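Local coordinates for protein ferredoxin (Thermus aquaticus, PDB 1H98) that carries electrons in a wide variety of metabolic reactions, using one [3Fe-4S] and one [4Fe-4S] cluster held in a small, compact fold, at residues P1-E6 with E69-L74; C24-D27 with F32-H35; A44-P47 with A53-P56. One frame throughout, in Å; residues are numbered along the deposited sequence.

Interaction 1. Residues P1-E6 with E69-L74; sequences PHVICE and EKNRKL. Unlike the reference sequence in segment 1-6: Glu6 (reference Gln). With SF4 (iron/sulfur cluster), chain B.
Asn71 reads both backbone groups of Ile4 with its side-chain amide. Its OD1 accepts the backbone N-H of Ile4 (N to OD1 3.2 Å) in a nearly straight bond, although that nitrogen stands well above the carbonyl plane of the amide. On the other branch, Asn71 ND2 donates to Ile4 O at 3.0 Å, with the acceptor lying close to the plane of the Asn71 amide. Two bonds to one residue fix the rotation of the amide and tie the strand to the helix by a two-point side-chain grip on one residue's backbone. Apolar contact is slight: Val3 lays CG1 against the amide, 3.6 Å from Asn71 ND2, a place it reaches by holding CG1 anti to the backbone N (chi1 180°).

Further bonds steady this buried amide from outside the two segments. Asn71 OD1 also accepts Ile34 N, while ND2 donates to Tyr67 O, one helical turn back, so each polar atom has a second partner. Ile4 O is shared in turn with the side chain of Gln31. Two residues along the strand, His2 offers one ring face to sulfur S2 of the [4Fe-4S] cluster, which sits 3.5 Å from His2 ND1, and ND1 is hydrogen-bonded to Asp41 OD1. Strand 2-4 has helix 66-74 beside it, pairs antiparallel with strand 54-56 and packs Ile4 on Ile34 of strand 32-34.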
loop_
_atom_site.group_PDB
_atom_site.type_symbol
_atom_site.label_atom_id
_atom_site.label_comp_id
_atom_site.label_asym_id
_atom_site.label_seq_id
_atom_site.Cartn_x
_atom_site.Cartn_y
_atom_site.Cartn_z
ATOM N N PRO A 1 0.029 -8.155 -6.245
ATOM C CA PRO A 1 0.393 -6.796 -5.765
ATOM C C PRO A 1 0.337 -6.685 -4.238
ATOM O O PRO A 1 -0.139 -7.608 -3.572
ATOM C CB PRO A 1 -0.579 -5.817 -6.419
ATOM C CG PRO A 1 -1.666 -6.746 -6.960
ATOM C CD PRO A 1 -0.954 -8.025 -7.333
ATOM N N HIS A 2 0.955 -5.638 -3.689
ATOM C CA HIS A 2 0.922 -5.381 -2.249
ATOM C C HIS A 2 -0.159 -4.316 -2.054
ATOM O O HIS A 2 -0.487 -3.590 -2.994
ATOM C CB HIS A 2 2.280 -4.906 -1.727
ATOM C CG HIS A 2 3.225 -6.024 -1.408
ATOM N ND1 HIS A 2 3.515 -7.033 -2.301
ATOM C CD2 HIS A 2 3.941 -6.294 -0.291
ATOM C CE1 HIS A 2 4.367 -7.880 -1.749
ATOM N NE2 HIS A 2 4.641 -7.453 -0.527
ATOM N N VAL A 3 -0.718 -4.230 -0.854
ATOM C CA VAL A 3 -1.804 -3.299 -0.578
ATOM C C VAL A 3 -1.577 -2.504 0.704
ATOM O O VAL A 3 -1.156 -3.068 1.710
ATOM C CB VAL A 3 -3.145 -4.092 -0.441
ATOM C CG1 VAL A 3 -4.310 -3.156 -0.151
ATOM C CG2 VAL A 3 -3.418 -4.910 -1.717
ATOM N N ILE A 4 -1.825 -1.195 0.658
ATOM C CA ILE A 4 -1.679 -0.356 1.847
ATOM C C ILE A 4 -3.038 -0.348 2.544
ATOM O O ILE A 4 -4.055 0.056 1.959
ATOM C CB ILE A 4 -1.234 1.098 1.504
ATOM C CG1 ILE A 4 0.192 1.089 0.936
ATOM C CG2 ILE A 4 -1.320 1.979 2.748
ATOM C CD1 ILE A 4 0.729 2.452 0.554
ATOM N N CYS A 5 -3.058 -0.821 3.781
ATOM C CA CYS A 5 -4.295 -0.909 4.536
ATOM C C CYS A 5 -4.542 0.226 5.526
ATOM O O CYS A 5 -3.819 1.227 5.550
ATOM C CB CYS A 5 -4.392 -2.286 5.204
ATOM S SG CYS A 5 -4.279 -3.665 4.015
ATOM N N GLU A 6 -5.552 0.032 6.369
ATOM C CA GLU A 6 -5.992 1.006 7.361
ATOM C C GLU A 6 -4.996 1.820 8.198
ATOM O O GLU A 6 -5.147 3.036 8.313
ATOM C CB GLU A 6 -7.005 0.341 8.288
ATOM C CG GLU A 6 -7.685 1.292 9.242
ATOM C CD GLU A 6 -8.954 0.705 9.811
ATOM O OE1 GLU A 6 -9.908 0.470 9.026
ATOM O OE2 GLU A 6 -8.992 0.480 11.040
ATOM N N GLU A 69 -9.697 -3.122 -2.941
ATOM C CA GLU A 69 -10.449 -2.350 -3.922
ATOM C C GLU A 69 -10.190 -0.851 -3.782
ATOM O O GLU A 69 -10.172 -0.131 -4.780
ATOM C CB GLU A 69 -11.947 -2.657 -3.835
ATOM C CG GLU A 69 -12.801 -1.979 -4.920
ATOM C CD GLU A 69 -12.338 -2.270 -6.355
ATOM O OE1 GLU A 69 -11.760 -3.347 -6.614
ATOM O OE2 GLU A 69 -12.568 -1.412 -7.239
ATOM N N LYS A 70 -9.977 -0.383 -2.553
ATOM C CA LYS A 70 -9.691 1.034 -2.328
ATOM C C LYS A 70 -8.414 1.447 -3.064
ATOM O O LYS A 70 -8.388 2.474 -3.738
ATOM C CB LYS A 70 -9.555 1.342 -0.833
ATOM C CG LYS A 70 -9.421 2.828 -0.550
ATOM C CD LYS A 70 -9.293 3.126 0.926
ATOM C CE LYS A 70 -9.174 4.629 1.152
ATOM N NZ LYS A 70 -9.001 4.983 2.586
ATOM N N ASN A 71 -7.358 0.644 -2.929
ATOM C CA ASN A 71 -6.093 0.921 -3.609
ATOM C C ASN A 71 -6.338 0.905 -5.116
ATOM O O ASN A 71 -5.801 1.735 -5.846
ATOM C CB ASN A 71 -5.034 -0.121 -3.237
ATOM C CG ASN A 71 -4.344 0.179 -1.916
ATOM O OD1 ASN A 71 -3.122 0.333 -1.865
ATOM N ND2 ASN A 71 -5.113 0.238 -0.839
ATOM N N ARG A 72 -7.158 -0.038 -5.578
ATOM C CA ARG A 72 -7.487 -0.127 -7.002
ATOM C C ARG A 72 -8.216 1.128 -7.485
ATOM O O ARG A 72 -7.872 1.684 -8.527
ATOM C CB ARG A 72 -8.337 -1.376 -7.301
ATOM C CG ARG A 72 -7.550 -2.687 -7.299
ATOM C CD ARG A 72 -8.441 -3.907 -7.538
ATOM N NE ARG A 72 -9.218 -3.778 -8.771
ATOM C CZ ARG A 72 -8.774 -4.105 -9.984
ATOM N NH1 ARG A 72 -7.556 -4.601 -10.144
ATOM N NH2 ARG A 72 -9.536 -3.879 -11.048
ATOM N N LYS A 73 -9.212 1.581 -6.729
ATOM C CA LYS A 73 -9.970 2.770 -7.111
ATOM C C LYS A 73 -9.094 4.011 -7.109
ATOM O O LYS A 73 -9.223 4.866 -7.981
ATOM C CB LYS A 73 -11.177 2.984 -6.193
ATOM C CG LYS A 73 -12.393 2.114 -6.522
ATOM C CD LYS A 73 -13.519 2.376 -5.524
ATOM N N LEU A 74 -8.220 4.119 -6.114
ATOM C CA LEU A 74 -7.317 5.254 -6.029
ATOM C C LEU A 74 -6.386 5.249 -7.240
ATOM O O LEU A 74 -6.019 6.306 -7.757
ATOM C CB LEU A 74 -6.525 5.218 -4.716
ATOM C CG LEU A 74 -7.319 5.514 -3.437
ATOM C CD1 LEU A 74 -6.443 5.333 -2.214
ATOM C CD2 LEU A 74 -7.874 6.921 -3.468
HETATM FE FE1 SF4 B . 5.289 -3.279 -4.801
HETATM FE FE2 SF4 B . 7.067 -1.168 -4.479
HETATM FE FE3 SF4 B . 6.189 -2.589 -2.274
HETATM FE FE4 SF4 B . 7.935 -3.720 -4.088
HETATM S S1 SF4 B . 8.365 -1.903 -2.707
HETATM S S2 SF4 B . 6.005 -4.722 -3.141
HETATM S S3 SF4 B . 7.180 -2.846 -6.077
HETATM S S4 SF4 B . 4.878 -1.274 -3.699
#

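Interaction 2. Residues C24-D27 with F32-H35; sequences CIYD and FYIH. With SF4 (iron/sulfur cluster), chain B; F3S (Fe3-s4 cluster), chain C.
Tyr26 and Tyr33 form the hydrogen-bonded pair of a short antiparallel beta hairpin, made by strands 25-27 and 32-34, that lies against both iron-sulfur clusters. Its ladder has three backbone bonds: Tyr33 N to Tyr26 O (2.8 Å), Tyr26 N to Tyr33 O, and His35 N to Cys24 O, the last running almost straight. Around them the CA-H groups of Ile25, Phe32 and Ile34 make longer CA-H...O contacts with the same carbonyls.

Apolar contacts belong mainly to the face bearing Ile25 and Ile34. These two run side by side, CG1 to CG1 at 3.9 Å, and both reach sulfur S4 of the [4Fe-4S] cluster. Cys24 SG, too, approaches S4 (3.6 Å), but without binding an iron. Ile25 CG2 meets Phe32 CD2 at 3.8 Å.

Aromatic contacts differ on the two faces. Tyr33 CG lies between the backbone N and the carbonyl carbon (chi1 68°), which brings CZ 3.6 Å from Tyr26 CB; the two rings meet obliquely, planes 37° apart. Tyr26 turns an edge to His35 CB, and its hydroxyl is hydrogen-bonded to Glu38. On the cluster side the Asp27 carboxylate, its OD1 hydrogen-bonded to Gly29 N and in a salt bridge with Lys12, is stacked on the Phe32 ring. With an alanine here, Asp27 and Ile25 would probably lose their cover, leaving a gap beside the [3Fe-4S] cluster, whose S1 lies 3.8 Å from Phe32 CB. Asp27 CA stands 3.7 Å from the Phe32 ring centroid in a CH-pi contact.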
loop_
_atom_site.group_PDB
_atom_site.type_symbol
_atom_site.label_atom_id
_atom_site.label_comp_id
_atom_site.label_asym_id
_atom_site.label_seq_id
_atom_site.Cartn_x
_atom_site.Cartn_y
_atom_site.Cartn_z
ATOM N N CYS A 24 5.892 3.042 -7.317
ATOM C CA CYS A 24 4.469 2.881 -7.576
ATOM C C CYS A 24 3.581 3.138 -6.352
ATOM O O CYS A 24 2.450 2.658 -6.288
ATOM C CB CYS A 24 4.201 1.490 -8.146
ATOM S SG CYS A 24 4.583 0.146 -7.012
ATOM N N ILE A 25 4.095 3.886 -5.381
ATOM C CA ILE A 25 3.333 4.220 -4.178
ATOM C C ILE A 25 3.007 5.705 -4.301
ATOM O O ILE A 25 3.915 6.544 -4.372
ATOM C CB ILE A 25 4.130 3.937 -2.888
ATOM C CG1 ILE A 25 4.484 2.445 -2.813
ATOM C CG2 ILE A 25 3.310 4.349 -1.660
ATOM C CD1 ILE A 25 5.317 2.053 -1.611
ATOM N N TYR A 26 1.715 6.022 -4.330
ATOM C CA TYR A 26 1.257 7.392 -4.528
ATOM C C TYR A 26 0.330 7.935 -3.442
ATOM O O TYR A 26 -0.350 7.179 -2.743
ATOM C CB TYR A 26 0.529 7.493 -5.874
ATOM C CG TYR A 26 1.288 6.939 -7.059
ATOM C CD1 TYR A 26 2.199 7.734 -7.758
ATOM C CD2 TYR A 26 1.074 5.628 -7.505
ATOM C CE1 TYR A 26 2.874 7.251 -8.872
ATOM C CE2 TYR A 26 1.743 5.135 -8.620
ATOM C CZ TYR A 26 2.641 5.956 -9.297
ATOM O OH TYR A 26 3.293 5.490 -10.407
ATOM N N ASP A 27 0.268 9.262 -3.356
ATOM C CA ASP A 27 -0.570 9.957 -2.387
ATOM C C ASP A 27 -2.034 9.846 -2.805
ATOM O O ASP A 27 -2.418 10.328 -3.869
ATOM C CB ASP A 27 -0.154 11.435 -2.317
ATOM C CG ASP A 27 -0.796 12.182 -1.156
ATOM O OD1 ASP A 27 -1.752 11.676 -0.535
ATOM O OD2 ASP A 27 -0.335 13.297 -0.855
ATOM N N PHE A 32 -1.659 6.699 1.460
ATOM C CA PHE A 32 -0.919 6.460 0.229
ATOM C C PHE A 32 -1.477 5.134 -0.290
ATOM O O PHE A 32 -2.168 4.422 0.443
ATOM C CB PHE A 32 0.585 6.366 0.495
ATOM C CG PHE A 32 1.305 7.674 0.333
ATOM C CD1 PHE A 32 1.092 8.722 1.226
ATOM C CD2 PHE A 32 2.158 7.881 -0.743
ATOM C CE1 PHE A 32 1.716 9.964 1.042
ATOM C CE2 PHE A 32 2.786 9.119 -0.937
ATOM C CZ PHE A 32 2.560 10.160 -0.040
ATOM N N TYR A 33 -1.261 4.833 -1.562
ATOM C CA TYR A 33 -1.767 3.589 -2.117
ATOM C C TYR A 33 -0.737 3.021 -3.066
ATOM O O TYR A 33 0.149 3.742 -3.534
ATOM C CB TYR A 33 -3.100 3.818 -2.841
ATOM C CG TYR A 33 -2.982 4.644 -4.101
ATOM C CD1 TYR A 33 -2.783 4.032 -5.338
ATOM C CD2 TYR A 33 -3.057 6.036 -4.057
ATOM C CE1 TYR A 33 -2.659 4.781 -6.497
ATOM C CE2 TYR A 33 -2.936 6.796 -5.212
ATOM C CZ TYR A 33 -2.736 6.164 -6.426
ATOM O OH TYR A 33 -2.613 6.917 -7.576
ATOM N N ILE A 34 -0.841 1.722 -3.320
ATOM C CA ILE A 34 0.067 1.025 -4.219
ATOM C C ILE A 34 -0.656 0.750 -5.533
ATOM O O ILE A 34 -1.761 0.194 -5.536
ATOM C CB ILE A 34 0.554 -0.310 -3.589
ATOM C CG1 ILE A 34 1.529 -0.019 -2.438
ATOM C CG2 ILE A 34 1.220 -1.188 -4.640
ATOM C CD1 ILE A 34 1.887 -1.234 -1.595
ATOM N N HIS A 35 -0.070 1.180 -6.648
ATOM C CA HIS A 35 -0.689 0.930 -7.942
ATOM C C HIS A 35 -0.495 -0.557 -8.265
ATOM O O HIS A 35 0.621 -1.007 -8.517
ATOM C CB HIS A 35 -0.071 1.809 -9.020
ATOM C CG HIS A 35 -0.857 1.826 -10.288
ATOM N ND1 HIS A 35 -1.387 2.982 -10.819
ATOM C CD2 HIS A 35 -1.229 0.824 -11.120
ATOM C CE1 HIS A 35 -2.054 2.690 -11.924
ATOM N NE2 HIS A 35 -1.972 1.387 -12.127
HETATM FE FE1 SF4 B . 5.289 -3.279 -4.801
HETATM FE FE2 SF4 B . 7.067 -1.168 -4.479
HETATM FE FE3 SF4 B . 6.189 -2.589 -2.274
HETATM FE FE4 SF4 B . 7.935 -3.720 -4.088
HETATM S S1 SF4 B . 8.365 -1.903 -2.707
HETATM S S2 SF4 B . 6.005 -4.722 -3.141
HETATM S S3 SF4 B . 7.180 -2.846 -6.077
HETATM S S4 SF4 B . 4.878 -1.274 -3.699
HETATM FE FE1 F3S C . 3.872 4.205 3.623
HETATM FE FE3 F3S C . 1.443 4.867 4.842
HETATM FE FE4 F3S C . 3.285 3.246 6.127
HETATM S S1 F3S C . 2.803 6.257 3.610
HETATM S S2 F3S C . 5.311 4.096 5.403
HETATM S S3 F3S C . 2.148 2.737 4.151
HETATM S S4 F3S C . 2.078 4.972 7.047
#

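Interaction 3. Residues A44-P47 with A53-P56; sequences ACVP and AIYP. With SF4 (iron/sulfur cluster), chain B.
A water links the two segments: it donates to Val46 O at 2.9 Å and accepts the backbone N-H of Ile54, with 3.1 Å from that N to the water oxygen. It therefore bridges the short helix 45-48 to the start of strand 54-56; the backbones of the two segments are not hydrogen-bonded to each other directly.

The direct contact is apolar and converges on Ile54. Its two branches divide the work. CD1 reaches over to Cys45, 3.6 Å from the carbonyl O and 3.8 Å from CB, whereas CG2 faces Cys45 SG at 3.7 Å and also meets Val46 CG2. With CG2 anti to the backbone N and CG1 beside it (chi1 -51°), both branches are spread against the helix. Val46 adds both its methyls, which approach Ile54 O.

Cys45 SG binds FE3 of the [4Fe-4S] cluster at 2.2 Å. Its first torsion, 56°, places the sulfur between the backbone N and the carbonyl carbon and brings it onto FE3. Ile54 CG2 covers one flank of the sulfur, and Ile54 also touches the [3Fe-4S] cluster. Cys45 is the third cysteine of a CxxCxxCxxxCP motif: Cys39, Cys42 and Cys45, with Cys20, hold the [4Fe-4S] cluster and Cys49 serves the other, an arrangement characteristic of bacterial two-cluster ferredoxins.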
loop_
_atom_site.group_PDB
_atom_site.type_symbol
_atom_site.label_atom_id
_atom_site.label_comp_id
_atom_site.label_asym_id
_atom_site.label_seq_id
_atom_site.Cartn_x
_atom_site.Cartn_y
_atom_site.Cartn_z
ATOM N N ALA A 44 9.807 -5.093 -0.476
ATOM C CA ALA A 44 10.684 -4.156 0.234
ATOM C C ALA A 44 9.957 -3.127 1.100
ATOM O O ALA A 44 10.466 -2.697 2.135
ATOM C CB ALA A 44 11.601 -3.446 -0.759
ATOM N N CYS A 45 8.761 -2.741 0.678
ATOM C CA CYS A 45 7.978 -1.744 1.392
ATOM C C CYS A 45 7.399 -2.214 2.723
ATOM O O CYS A 45 7.110 -1.388 3.597
ATOM C CB CYS A 45 6.844 -1.257 0.496
ATOM S SG CYS A 45 5.808 -2.596 -0.095
ATOM N N VAL A 46 7.249 -3.527 2.890
ATOM C CA VAL A 46 6.673 -4.081 4.118
ATOM C C VAL A 46 7.421 -3.725 5.409
ATOM O O VAL A 46 6.822 -3.173 6.330
ATOM C CB VAL A 46 6.448 -5.602 4.003
ATOM C CG1 VAL A 46 5.936 -6.169 5.329
ATOM C CG2 VAL A 46 5.442 -5.882 2.886
ATOM N N PRO A 47 8.734 -4.019 5.491
ATOM C CA PRO A 47 9.449 -3.671 6.727
ATOM C C PRO A 47 9.606 -2.162 6.939
ATOM O O PRO A 47 9.758 -1.708 8.067
ATOM C CB PRO A 47 10.806 -4.362 6.547
ATOM C CG PRO A 47 10.985 -4.413 5.075
ATOM C CD PRO A 47 9.608 -4.771 4.572
ATOM N N ALA A 53 1.274 -1.172 7.892
ATOM C CA ALA A 53 0.104 -0.998 7.043
ATOM C C ALA A 53 0.108 -1.795 5.745
ATOM O O ALA A 53 -0.944 -2.003 5.152
ATOM C CB ALA A 53 -0.086 0.488 6.727
ATOM N N ILE A 54 1.277 -2.264 5.324
ATOM C CA ILE A 54 1.407 -2.958 4.047
ATOM C C ILE A 54 1.413 -4.482 4.107
ATOM O O ILE A 54 2.181 -5.080 4.860
ATOM C CB ILE A 54 2.657 -2.453 3.298
ATOM C CG1 ILE A 54 2.641 -0.920 3.252
ATOM C CG2 ILE A 54 2.683 -3.007 1.886
ATOM C CD1 ILE A 54 3.867 -0.299 2.636
ATOM N N TYR A 55 0.572 -5.092 3.275
ATOM C CA TYR A 55 0.433 -6.545 3.196
ATOM C C TYR A 55 0.368 -7.052 1.768
ATOM O O TYR A 55 -0.088 -6.334 0.872
ATOM C CB TYR A 55 -0.896 -6.985 3.824
ATOM C CG TYR A 55 -0.962 -6.930 5.320
ATOM C CD1 TYR A 55 -1.363 -5.767 5.979
ATOM C CD2 TYR A 55 -0.616 -8.038 6.081
ATOM C CE1 TYR A 55 -1.413 -5.709 7.365
ATOM C CE2 TYR A 55 -0.660 -7.995 7.466
ATOM C CZ TYR A 55 -1.057 -6.829 8.106
ATOM O OH TYR A 55 -1.058 -6.782 9.484
ATOM N N PRO A 56 0.906 -8.262 1.514
ATOM C CA PRO A 56 0.827 -8.806 0.154
ATOM C C PRO A 56 -0.680 -9.020 0.008
ATOM O O PRO A 56 -1.349 -9.321 1.002
ATOM C CB PRO A 56 1.545 -10.152 0.283
ATOM C CG PRO A 56 2.572 -9.879 1.326
ATOM C CD PRO A 56 1.810 -9.066 2.353
HETATM FE FE1 SF4 B . 5.289 -3.279 -4.801
HETATM FE FE2 SF4 B . 7.067 -1.168 -4.479
HETATM FE FE3 SF4 B . 6.189 -2.589 -2.274
HETATM FE FE4 SF4 B . 7.935 -3.720 -4.088
HETATM S S1 SF4 B . 8.365 -1.903 -2.707
HETATM S S2 SF4 B . 6.005 -4.722 -3.141
HETATM S S3 SF4 B . 7.180 -2.846 -6.077
HETATM S S4 SF4 B . 4.878 -1.274 -3.699
HETATM O O HOH W 1 3.933 -3.149 6.743
#

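How the interactions relate
Interactions 1 and 3 are buried contacts, whereas interaction 2 is buried at its cluster-facing isoleucines and reaches the surface at Asp27. All three touch the [4Fe-4S] cluster, but differently: by a histidine face, by hairpin side chains, and by a covalent cysteine ligand. Polar side-chain bonding dominates in 1-6 with 69-74, a backbone ladder in the hairpin, and apolar packing with a water bridge in 44-47 with 53-56. Interactions 1 and 3 share the sheet of strands 2-4 and 54-56, joined through Val3 N to Tyr55 O and Cys5 N to Ala53 O. Ile4 CG2 packs on Phe32 O of the hairpin, and Ile34 CD1 meets Ile54 CG2.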